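PDB 4F0L: amidohydrolase from Brucella melitensis biovar Abortus, which is a metal-binding member of the amidohydrolase family and probably acts as a deaminase. Local coordinates for residues H67-G72 with F128-H133; M101-A106 with L143-D148; Y95-T100 with K451-L456. All blocks are in the same frame, centred on the assembly; numbering follows the deposited sequence.

The three contacts lie on the same side of the chain's centre, beside the metal end of an amidohydrolase TIM barrel. Contact 1 joins the loop after strand 56-66 to the end of strand 122-129 and carries a metal ligand. Contact 2, its centre about 9 Å from that of contact 1, pairs the starts of helices 103-119 and 145-157, which precede and follow strand 122-129. Contact 3 lies about 12 Å from contact 1 and about 13 Å from contact 2, centre to centre, and brings the C-terminal helix 442-457 against helix 88-100. Met101 and Phe97 each come within about 10 Å of His67, side chain to side chain, so the C-terminal helix packs on elements near the metal site.

Contact 1. Residues H67-G72 with F128-H133; sequences HAFQYG and FHYLHH. With FE (Fe (III) ion), chain E.
The imidazole of His67 has Tyr130 CE2 over one face, off-centre toward the rim, and the carbonyl oxygen of Phe128 at its edge, in the ring plane. This is the metal centre of an amidohydrolase TIM barrel: His65 and His67 form the His-X-His pair at the end of strand 56-66, and the loop from His67 onward faces the end of strand 122-129. His67 NE2 binds the iron(III) ion at 2.2 Å, and His65, His241 and Asp329 complete the protein ligands beside two waters. At the other nitrogen, ND1 donates to Phe128 O over 3.0 Å with an N-H...O angle of 158°, and the donor lies in the carbonyl plane. Both ring nitrogens are therefore engaged, which fixes the rotation of the ring. The Phe128 side chain runs alongside His67, with CD1 3.4 Å from His67 CE1 and the two rings set obliquely.

Phe69 and Tyr130 form an offset edge-to-face pair at 84°, the edge of Phe69 directed at the tyrosine face and its CZ 3.8 Å from Tyr130 CE1. Phe69 CG sits between its backbone N and carbonyl carbon (chi1 74°), a torsion that brings the ring across Tyr130 and beside Leu131. Met94 and Ala98 of helix 88-100 also pack on Phe69. Tyr130 thus links the metal ligand to Phe69 in an aromatic cluster completed by Phe128, its OH 2.9 Å from Gln70 NE2.

Contact 2. Residues M101-A106 with L143-D148; sequences MTPEQA and LSEMAD
Met146 reaches across to Pro103 and Ala106 in the first turn of helix 103-119 as a bent thioether arm, and its last two atoms do the touching. Its CG is anti to the carbonyl carbon (chi1 -77°) and the chain folds again at chi2, -68°, which lays SD against Pro103 and Ala106. The sulfur lies 3.7 Å from Pro103 CA and 3.8 Å from Ala106 CB, while the terminal CE passes on to the backbone before the helix, 3.6 Å from Met101 O. The hydrogen bond to that oxygen comes from Arg184 NH1; the methyl packs beside it.

Glu145 approaches Pro103 at about a right angle. Its CG, 3.9 Å from Pro103 CG, and the flank of the carboxylate, with OE2 3.9 Å from Pro103 CB, rest on the ring. The polar bonds go elsewhere: OE2 forms a salt bridge with Arg149 and OE1 accepts from Asn142. No hydrogen bond links the segments.

A capping box closes the start of helix 103-119: Gln105 N donates to Thr102 OG1 at 3.1 Å and Thr102 N returns a bond to Gln105 OE1. These N-terminal ends belong to neighbouring outer helices of the TIM barrel, flanking strand 122-129 in sequence.

Contact 3. Residues Y95-T100 with K451-L456; sequences YKFALT and KALGEL
Apolar contacts dominate where Leu456 and Leu453 of the C-terminal helix 442-457 meet Phe97. Leu456 points at helix 88-100 and divides its branches: CD1 lies 3.9 Å from Phe97 CE2, and CD2 passes to Thr100. Leu453 CD1 comes to the edge of the same ring, in its plane, also 3.9 Å from Phe97 CE2. The phenyl group reaches both leucines because Phe97 CG is anti to the carbonyl carbon (chi1 -81°), and its axis crosses that of the Leu456 side chain at about a right angle. Met73 packs on Phe97 and Met101 on Leu456, both from loops, continuing the apolar patch.

Polar groups take part through their carbon atoms or as neighbours of methyls. Thr100 OG1 stands 3.6 Å from Leu456 CD2, the two side chains running antiparallel alongside one another. This hydroxyl donates within its own segment, to Lys96 O at 2.7 Å, which holds it in place beside the leucine. Lys96, fully extended, brings CE to 3.5 Å from Leu456 O; its NZ is farther, at 4.2 Å.

The short helical segments are steeply inclined, at 104°, and their axes come no closer than 11.5 Å, a separation spanned by Phe97 and the two leucines. With no hydrogen bond between the segments, association rests on hydrophobic contact centred on Leu456 and Phe97, with exposed Lys96 and Thr100 at the margin.

Contact 1. Residues H67-G72 with F128-H133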
loop_
_atom_site.group_PDB
_atom_site.type_symbol
_atom_site.label_atom_id
_atom_site.label_comp_id
_atom_site.label_asym_id
_atom_site.label_seq_id
_atom_site.Cartn_x
_atom_site.Cartn_y
_atom_site.Cartn_z
ATOM N N HIS B 67 7.258 -14.543 10.739
ATOM C CA HIS B 67 8.195 -15.621 10.460
ATOM C C HIS B 67 9.410 -15.020 9.866
ATOM O O HIS B 67 9.458 -14.754 8.652
ATOM C CB HIS B 67 7.595 -16.635 9.493
ATOM C CG HIS B 67 6.172 -16.969 9.798
ATOM N ND1 HIS B 67 5.798 -17.509 10.963
ATOM C CD2 HIS B 67 5.021 -16.798 9.053
ATOM C CE1 HIS B 67 4.451 -17.685 10.949
ATOM N NE2 HIS B 67 3.992 -17.249 9.783
ATOM N N ALA B 68 10.435 -14.845 10.696
ATOM C CA ALA B 68 11.568 -13.994 10.338
ATOM C C ALA B 68 12.250 -14.451 9.050
ATOM O O ALA B 68 12.595 -13.627 8.219
ATOM C CB ALA B 68 12.581 -13.901 11.467
ATOM N N PHE B 69 12.409 -15.759 8.858
ATOM C CA PHE B 69 13.146 -16.261 7.687
ATOM C C PHE B 69 12.507 -15.894 6.358
ATOM O O PHE B 69 13.200 -15.775 5.370
ATOM C CB PHE B 69 13.390 -17.782 7.774
ATOM C CG PHE B 69 12.168 -18.625 7.524
ATOM C CD1 PHE B 69 11.844 -19.033 6.250
ATOM C CD2 PHE B 69 11.345 -19.023 8.582
ATOM C CE1 PHE B 69 10.715 -19.821 6.026
ATOM C CE2 PHE B 69 10.224 -19.805 8.370
ATOM C CZ PHE B 69 9.904 -20.201 7.083
ATOM N N GLN B 70 11.187 -15.700 6.356
ATOM C CA GLN B 70 10.466 -15.383 5.146
ATOM C C GLN B 70 10.815 -13.998 4.621
ATOM O O GLN B 70 10.603 -13.716 3.428
ATOM C CB GLN B 70 8.942 -15.570 5.330
ATOM C CG GLN B 70 8.578 -17.043 5.561
ATOM C CD GLN B 70 7.103 -17.286 5.786
ATOM O OE1 GLN B 70 6.287 -16.421 5.571
ATOM N NE2 GLN B 70 6.748 -18.508 6.156
ATOM N N TYR B 71 11.344 -13.131 5.487
ATOM C CA TYR B 71 11.830 -11.817 5.040
ATOM C C TYR B 71 12.858 -11.991 3.925
ATOM O O TYR B 71 12.980 -11.146 3.052
ATOM C CB TYR B 71 12.485 -11.090 6.196
ATOM C CG TYR B 71 13.036 -9.686 5.950
ATOM C CD1 TYR B 71 12.192 -8.588 5.764
ATOM C CD2 TYR B 71 14.416 -9.456 6.003
ATOM C CE1 TYR B 71 12.705 -7.308 5.571
ATOM C CE2 TYR B 71 14.941 -8.193 5.842
ATOM C CZ TYR B 71 14.080 -7.111 5.608
ATOM O OH TYR B 71 14.627 -5.857 5.462
ATOM N N GLY B 72 13.641 -13.064 3.992
ATOM C CA GLY B 72 14.621 -13.341 2.944
ATOM C C GLY B 72 14.000 -13.584 1.569
ATOM O O GLY B 72 14.632 -13.331 0.557
ATOM N N PHE B 128 6.683 -16.114 15.596
ATOM C CA PHE B 128 5.934 -17.358 15.526
ATOM C C PHE B 128 6.913 -18.293 14.821
ATOM O O PHE B 128 6.967 -18.368 13.570
ATOM C CB PHE B 128 4.658 -17.079 14.706
ATOM C CG PHE B 128 3.634 -18.184 14.697
ATOM C CD1 PHE B 128 3.776 -19.275 13.851
ATOM C CD2 PHE B 128 2.483 -18.071 15.423
ATOM C CE1 PHE B 128 2.786 -20.269 13.782
ATOM C CE2 PHE B 128 1.496 -19.042 15.363
ATOM C CZ PHE B 128 1.645 -20.145 14.537
ATOM N N HIS B 129 7.683 -18.992 15.649
ATOM C CA HIS B 129 8.948 -19.559 15.247
ATOM C C HIS B 129 8.892 -21.056 15.037
ATOM O O HIS B 129 8.785 -21.822 16.021
ATOM C CB HIS B 129 9.965 -19.263 16.349
ATOM C CG HIS B 129 11.298 -19.887 16.107
ATOM N ND1 HIS B 129 12.019 -19.613 15.015
ATOM C CD2 HIS B 129 12.029 -20.817 16.848
ATOM C CE1 HIS B 129 13.173 -20.306 15.060
ATOM N NE2 HIS B 129 13.178 -21.048 16.179
ATOM N N TYR B 130 8.963 -21.493 13.791
ATOM C CA TYR B 130 8.883 -22.936 13.520
ATOM C C TYR B 130 10.091 -23.560 12.829
ATOM O O TYR B 130 10.076 -24.744 12.535
ATOM C CB TYR B 130 7.591 -23.306 12.767
ATOM C CG TYR B 130 7.328 -22.653 11.437
ATOM C CD1 TYR B 130 7.900 -23.137 10.265
ATOM C CD2 TYR B 130 6.416 -21.614 11.327
ATOM C CE1 TYR B 130 7.617 -22.561 9.032
ATOM C CE2 TYR B 130 6.117 -21.043 10.095
ATOM C CZ TYR B 130 6.710 -21.518 8.960
ATOM O OH TYR B 130 6.409 -20.945 7.747
ATOM N N LEU B 131 11.124 -22.773 12.573
ATOM C CA LEU B 131 12.289 -23.266 11.901
ATOM C C LEU B 131 13.267 -23.722 12.980
ATOM O O LEU B 131 14.106 -22.938 13.459
ATOM C CB LEU B 131 12.874 -22.171 11.034
ATOM C CG LEU B 131 14.108 -22.521 10.231
ATOM C CD1 LEU B 131 13.895 -23.751 9.362
ATOM C CD2 LEU B 131 14.519 -21.283 9.418
ATOM N N HIS B 132 13.136 -24.990 13.387
ATOM C CA HIS B 132 13.810 -25.479 14.591
ATOM C C HIS B 132 15.094 -26.221 14.361
ATOM O O HIS B 132 16.104 -25.905 14.971
ATOM C CB HIS B 132 12.891 -26.402 15.384
ATOM C CG HIS B 132 11.649 -25.736 15.906
ATOM N ND1 HIS B 132 11.691 -24.631 16.683
ATOM C CD2 HIS B 132 10.297 -26.089 15.789
ATOM C CE1 HIS B 132 10.428 -24.293 17.033
ATOM N NE2 HIS B 132 9.578 -25.171 16.469
ATOM N N HIS B 133 15.048 -27.265 13.535
ATOM C CA HIS B 133 16.105 -28.262 13.514
ATOM C C HIS B 133 17.039 -28.088 12.346
ATOM O O HIS B 133 16.850 -27.207 11.508
ATOM C CB HIS B 133 15.460 -29.642 13.542
ATOM C CG HIS B 133 14.505 -29.821 14.705
ATOM N ND1 HIS B 133 14.871 -29.593 15.982
ATOM C CD2 HIS B 133 13.177 -30.242 14.742
ATOM C CE1 HIS B 133 13.815 -29.840 16.785
ATOM N NE2 HIS B 133 12.789 -30.238 16.024
HETATM FE FE FE E . 1.842 -16.906 9.614
HETATM O O HOH W 1 0.178 -16.668 8.233
HETATM O O HOH W 2 2.299 -18.126 7.748
#

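Contact 2. Residues M101-A106 with L143-D148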
loop_
_atom_site.group_PDB
_atom_site.type_symbol
_atom_site.label_atom_id
_atom_site.label_comp_id
_atom_site.label_asym_id
_atom_site.label_seq_id
_atom_site.Cartn_x
_atom_site.Cartn_y
_atom_site.Cartn_z
ATOM N N MET B 101 18.341 -22.800 5.207
ATOM C CA MET B 101 18.867 -21.726 6.033
ATOM C C MET B 101 19.659 -22.263 7.245
ATOM O O MET B 101 19.190 -23.134 7.955
ATOM C CB MET B 101 17.761 -20.795 6.491
ATOM C CG MET B 101 18.297 -19.445 6.967
ATOM S SD MET B 101 17.049 -18.198 7.261
ATOM C CE MET B 101 16.609 -17.905 5.556
ATOM N N THR B 102 20.857 -21.730 7.448
ATOM C CA THR B 102 21.685 -22.055 8.586
ATOM C C THR B 102 21.379 -21.105 9.768
ATOM O O THR B 102 20.736 -20.062 9.586
ATOM C CB THR B 102 23.145 -21.858 8.239
ATOM O OG1 THR B 102 23.371 -20.456 8.053
ATOM C CG2 THR B 102 23.534 -22.638 6.947
ATOM N N PRO B 103 21.851 -21.456 10.992
ATOM C CA PRO B 103 21.587 -20.556 12.124
ATOM C C PRO B 103 22.234 -19.164 11.975
ATOM O O PRO B 103 21.625 -18.163 12.335
ATOM C CB PRO B 103 22.183 -21.312 13.319
ATOM C CG PRO B 103 22.145 -22.745 12.903
ATOM C CD PRO B 103 22.464 -22.726 11.427
ATOM N N GLU B 104 23.452 -19.111 11.427
ATOM C CA GLU B 104 24.130 -17.857 11.155
ATOM C C GLU B 104 23.292 -17.005 10.204
ATOM O O GLU B 104 23.118 -15.796 10.404
ATOM C CB GLU B 104 25.507 -18.141 10.534
ATOM C CG GLU B 104 26.512 -18.815 11.473
ATOM C CD GLU B 104 26.347 -20.332 11.635
ATOM O OE1 GLU B 104 25.527 -20.998 10.944
ATOM O OE2 GLU B 104 27.085 -20.869 12.490
ATOM N N GLN B 105 22.769 -17.639 9.157
ATOM C CA GLN B 105 21.925 -16.915 8.188
ATOM C C GLN B 105 20.614 -16.462 8.831
ATOM O O GLN B 105 20.153 -15.347 8.596
ATOM C CB GLN B 105 21.642 -17.767 6.946
ATOM C CG GLN B 105 22.864 -18.011 6.084
ATOM C CD GLN B 105 22.680 -19.142 5.107
ATOM O OE1 GLN B 105 21.732 -19.936 5.216
ATOM N NE2 GLN B 105 23.602 -19.240 4.156
ATOM N N ALA B 106 20.033 -17.316 9.651
ATOM C CA ALA B 106 18.783 -16.991 10.296
ATOM C C ALA B 106 18.939 -15.777 11.212
ATOM O O ALA B 106 18.049 -14.947 11.274
ATOM C CB ALA B 106 18.269 -18.169 11.079
ATOM N N LEU B 143 19.506 -27.666 21.539
ATOM C CA LEU B 143 18.151 -27.910 20.992
ATOM C C LEU B 143 17.466 -26.631 20.470
ATOM O O LEU B 143 16.814 -26.639 19.396
ATOM C CB LEU B 143 17.270 -28.628 22.022
ATOM C CG LEU B 143 15.818 -28.933 21.618
ATOM C CD1 LEU B 143 15.731 -29.788 20.369
ATOM C CD2 LEU B 143 15.097 -29.607 22.773
ATOM N N SER B 144 17.609 -25.547 21.219
ATOM C CA SER B 144 16.943 -24.286 20.907
ATOM C C SER B 144 17.777 -23.361 20.022
ATOM O O SER B 144 17.436 -22.173 19.882
ATOM C CB SER B 144 16.518 -23.564 22.203
ATOM O OG SER B 144 17.641 -23.136 22.978
ATOM N N GLU B 145 18.849 -23.884 19.433
ATOM C CA GLU B 145 19.745 -23.080 18.577
ATOM C C GLU B 145 19.034 -21.975 17.760
ATOM O O GLU B 145 19.429 -20.813 17.824
ATOM C CB GLU B 145 20.512 -23.980 17.615
ATOM C CG GLU B 145 21.509 -23.249 16.728
ATOM C CD GLU B 145 22.625 -22.564 17.491
ATOM O OE1 GLU B 145 23.088 -23.121 18.520
ATOM O OE2 GLU B 145 23.032 -21.458 17.083
ATOM N N MET B 146 18.007 -22.332 16.997
ATOM C CA MET B 146 17.389 -21.369 16.084
ATOM C C MET B 146 16.627 -20.290 16.838
ATOM O O MET B 146 16.659 -19.125 16.435
ATOM C CB MET B 146 16.481 -22.057 15.054
ATOM C CG MET B 146 17.260 -22.737 13.934
ATOM S SD MET B 146 18.069 -21.529 12.884
ATOM C CE MET B 146 18.242 -22.411 11.337
ATOM N N ALA B 147 15.990 -20.663 17.954
ATOM C CA ALA B 147 15.321 -19.679 18.839
ATOM C C ALA B 147 16.346 -18.755 19.491
ATOM O O ALA B 147 16.084 -17.543 19.660
ATOM C CB ALA B 147 14.437 -20.355 19.910
ATOM N N ASP B 148 17.511 -19.302 19.849
ATOM C CA ASP B 148 18.594 -18.491 20.396
ATOM C C ASP B 148 19.065 -17.424 19.380
ATOM O O ASP B 148 19.453 -16.308 19.754
ATOM C CB ASP B 148 19.796 -19.344 20.804
ATOM C CG ASP B 148 19.463 -20.417 21.850
ATOM O OD1 ASP B 148 18.344 -20.493 22.410
ATOM O OD2 ASP B 148 20.372 -21.226 22.099
#

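Contact 3. Residues Y95-T100 with K451-L456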
loop_
_atom_site.group_PDB
_atom_site.type_symbol
_atom_site.label_atom_id
_atom_site.label_comp_id
_atom_site.label_asym_id
_atom_site.label_seq_id
_atom_site.Cartn_x
_atom_site.Cartn_y
_atom_site.Cartn_z
ATOM N N TYR B 95 9.919 -23.179 0.890
ATOM C CA TYR B 95 10.658 -24.385 1.270
ATOM C C TYR B 95 12.152 -24.347 0.832
ATOM O O TYR B 95 12.992 -24.877 1.532
ATOM C CB TYR B 95 9.939 -25.671 0.807
ATOM C CG TYR B 95 8.802 -26.042 1.735
ATOM C CD1 TYR B 95 9.050 -26.712 2.930
ATOM C CD2 TYR B 95 7.477 -25.675 1.446
ATOM C CE1 TYR B 95 8.013 -27.024 3.800
ATOM C CE2 TYR B 95 6.438 -25.985 2.308
ATOM C CZ TYR B 95 6.708 -26.652 3.489
ATOM O OH TYR B 95 5.670 -26.948 4.349
ATOM N N LYS B 96 12.493 -23.692 -0.281
ATOM C CA LYS B 96 13.909 -23.493 -0.615
ATOM C C LYS B 96 14.649 -22.774 0.522
ATOM O O LYS B 96 15.700 -23.245 0.959
ATOM C CB LYS B 96 14.093 -22.724 -1.915
ATOM C CG LYS B 96 15.550 -22.363 -2.200
ATOM C CD LYS B 96 15.779 -21.953 -3.646
ATOM C CE LYS B 96 17.081 -21.170 -3.799
ATOM N NZ LYS B 96 17.520 -21.038 -5.220
ATOM N N PHE B 97 14.083 -21.665 1.021
ATOM C CA PHE B 97 14.655 -20.963 2.182
ATOM C C PHE B 97 14.594 -21.813 3.467
ATOM O O PHE B 97 15.595 -21.946 4.161
ATOM C CB PHE B 97 13.969 -19.606 2.437
ATOM C CG PHE B 97 14.479 -18.498 1.562
ATOM C CD1 PHE B 97 14.178 -18.483 0.204
ATOM C CD2 PHE B 97 15.296 -17.491 2.083
ATOM C CE1 PHE B 97 14.658 -17.469 -0.620
ATOM C CE2 PHE B 97 15.779 -16.484 1.271
ATOM C CZ PHE B 97 15.457 -16.471 -0.081
ATOM N N ALA B 98 13.407 -22.332 3.784
ATOM C CA ALA B 98 13.180 -23.051 5.043
ATOM C C ALA B 98 14.130 -24.257 5.173
ATOM O O ALA B 98 14.664 -24.493 6.241
ATOM C CB ALA B 98 11.710 -23.485 5.183
ATOM N N LEU B 99 14.390 -24.959 4.070
ATOM C CA LEU B 99 15.133 -26.216 4.137
ATOM C C LEU B 99 16.646 -26.032 4.077
ATOM O O LEU B 99 17.354 -26.970 4.390
ATOM C CB LEU B 99 14.667 -27.205 3.056
ATOM C CG LEU B 99 13.231 -27.740 3.204
ATOM C CD1 LEU B 99 12.817 -28.555 1.990
ATOM C CD2 LEU B 99 13.075 -28.563 4.481
ATOM N N THR B 100 17.142 -24.842 3.720
ATOM C CA THR B 100 18.596 -24.626 3.590
ATOM C C THR B 100 19.183 -23.594 4.552
ATOM O O THR B 100 20.399 -23.527 4.720
ATOM C CB THR B 100 18.986 -24.186 2.166
ATOM O OG1 THR B 100 18.268 -22.984 1.826
ATOM C CG2 THR B 100 18.698 -25.292 1.169
ATOM N N LYS B 451 24.909 -10.711 2.389
ATOM C CA LYS B 451 25.786 -11.884 2.370
ATOM C C LYS B 451 24.957 -13.163 2.523
ATOM O O LYS B 451 25.055 -14.067 1.692
ATOM C CB LYS B 451 26.845 -11.766 3.463
ATOM C CG LYS B 451 27.966 -12.804 3.421
ATOM C CD LYS B 451 28.985 -12.520 4.537
ATOM C CE LYS B 451 29.852 -13.734 4.927
ATOM N NZ LYS B 451 31.219 -13.773 4.320
ATOM N N ALA B 452 24.081 -13.212 3.526
ATOM C CA ALA B 452 23.213 -14.384 3.724
ATOM C C ALA B 452 22.296 -14.665 2.509
ATOM O O ALA B 452 22.147 -15.806 2.073
ATOM C CB ALA B 452 22.393 -14.259 5.009
ATOM N N LEU B 453 21.725 -13.620 1.932
ATOM C CA LEU B 453 20.868 -13.760 0.756
ATOM C C LEU B 453 21.634 -14.383 -0.423
ATOM O O LEU B 453 21.150 -15.334 -1.068
ATOM C CB LEU B 453 20.271 -12.381 0.391
ATOM C CG LEU B 453 18.934 -12.379 -0.362
ATOM C CD1 LEU B 453 17.941 -13.359 0.266
ATOM C CD2 LEU B 453 18.339 -10.968 -0.410
ATOM N N GLY B 454 22.822 -13.844 -0.700
ATOM C CA GLY B 454 23.685 -14.374 -1.723
ATOM C C GLY B 454 23.934 -15.854 -1.534
ATOM O O GLY B 454 23.872 -16.613 -2.495
ATOM N N GLU B 455 24.208 -16.270 -0.296
ATOM C CA GLU B 455 24.441 -17.681 -0.007
ATOM C C GLU B 455 23.183 -18.506 -0.305
ATOM O O GLU B 455 23.251 -19.560 -0.932
ATOM C CB GLU B 455 24.893 -17.883 1.439
ATOM C CG GLU B 455 26.291 -17.339 1.737
ATOM C CD GLU B 455 26.540 -17.067 3.210
ATOM O OE1 GLU B 455 25.627 -17.278 4.040
ATOM O OE2 GLU B 455 27.652 -16.632 3.552
ATOM N N LEU B 456 22.036 -18.009 0.127
ATOM C CA LEU B 456 20.776 -18.747 -0.015
ATOM C C LEU B 456 20.290 -18.867 -1.464
ATOM O O LEU B 456 19.701 -19.890 -1.831
ATOM C CB LEU B 456 19.709 -18.098 0.842
ATOM C CG LEU B 456 19.888 -18.280 2.353
ATOM C CD1 LEU B 456 19.137 -17.218 3.122
ATOM C CD2 LEU B 456 19.388 -19.651 2.746
#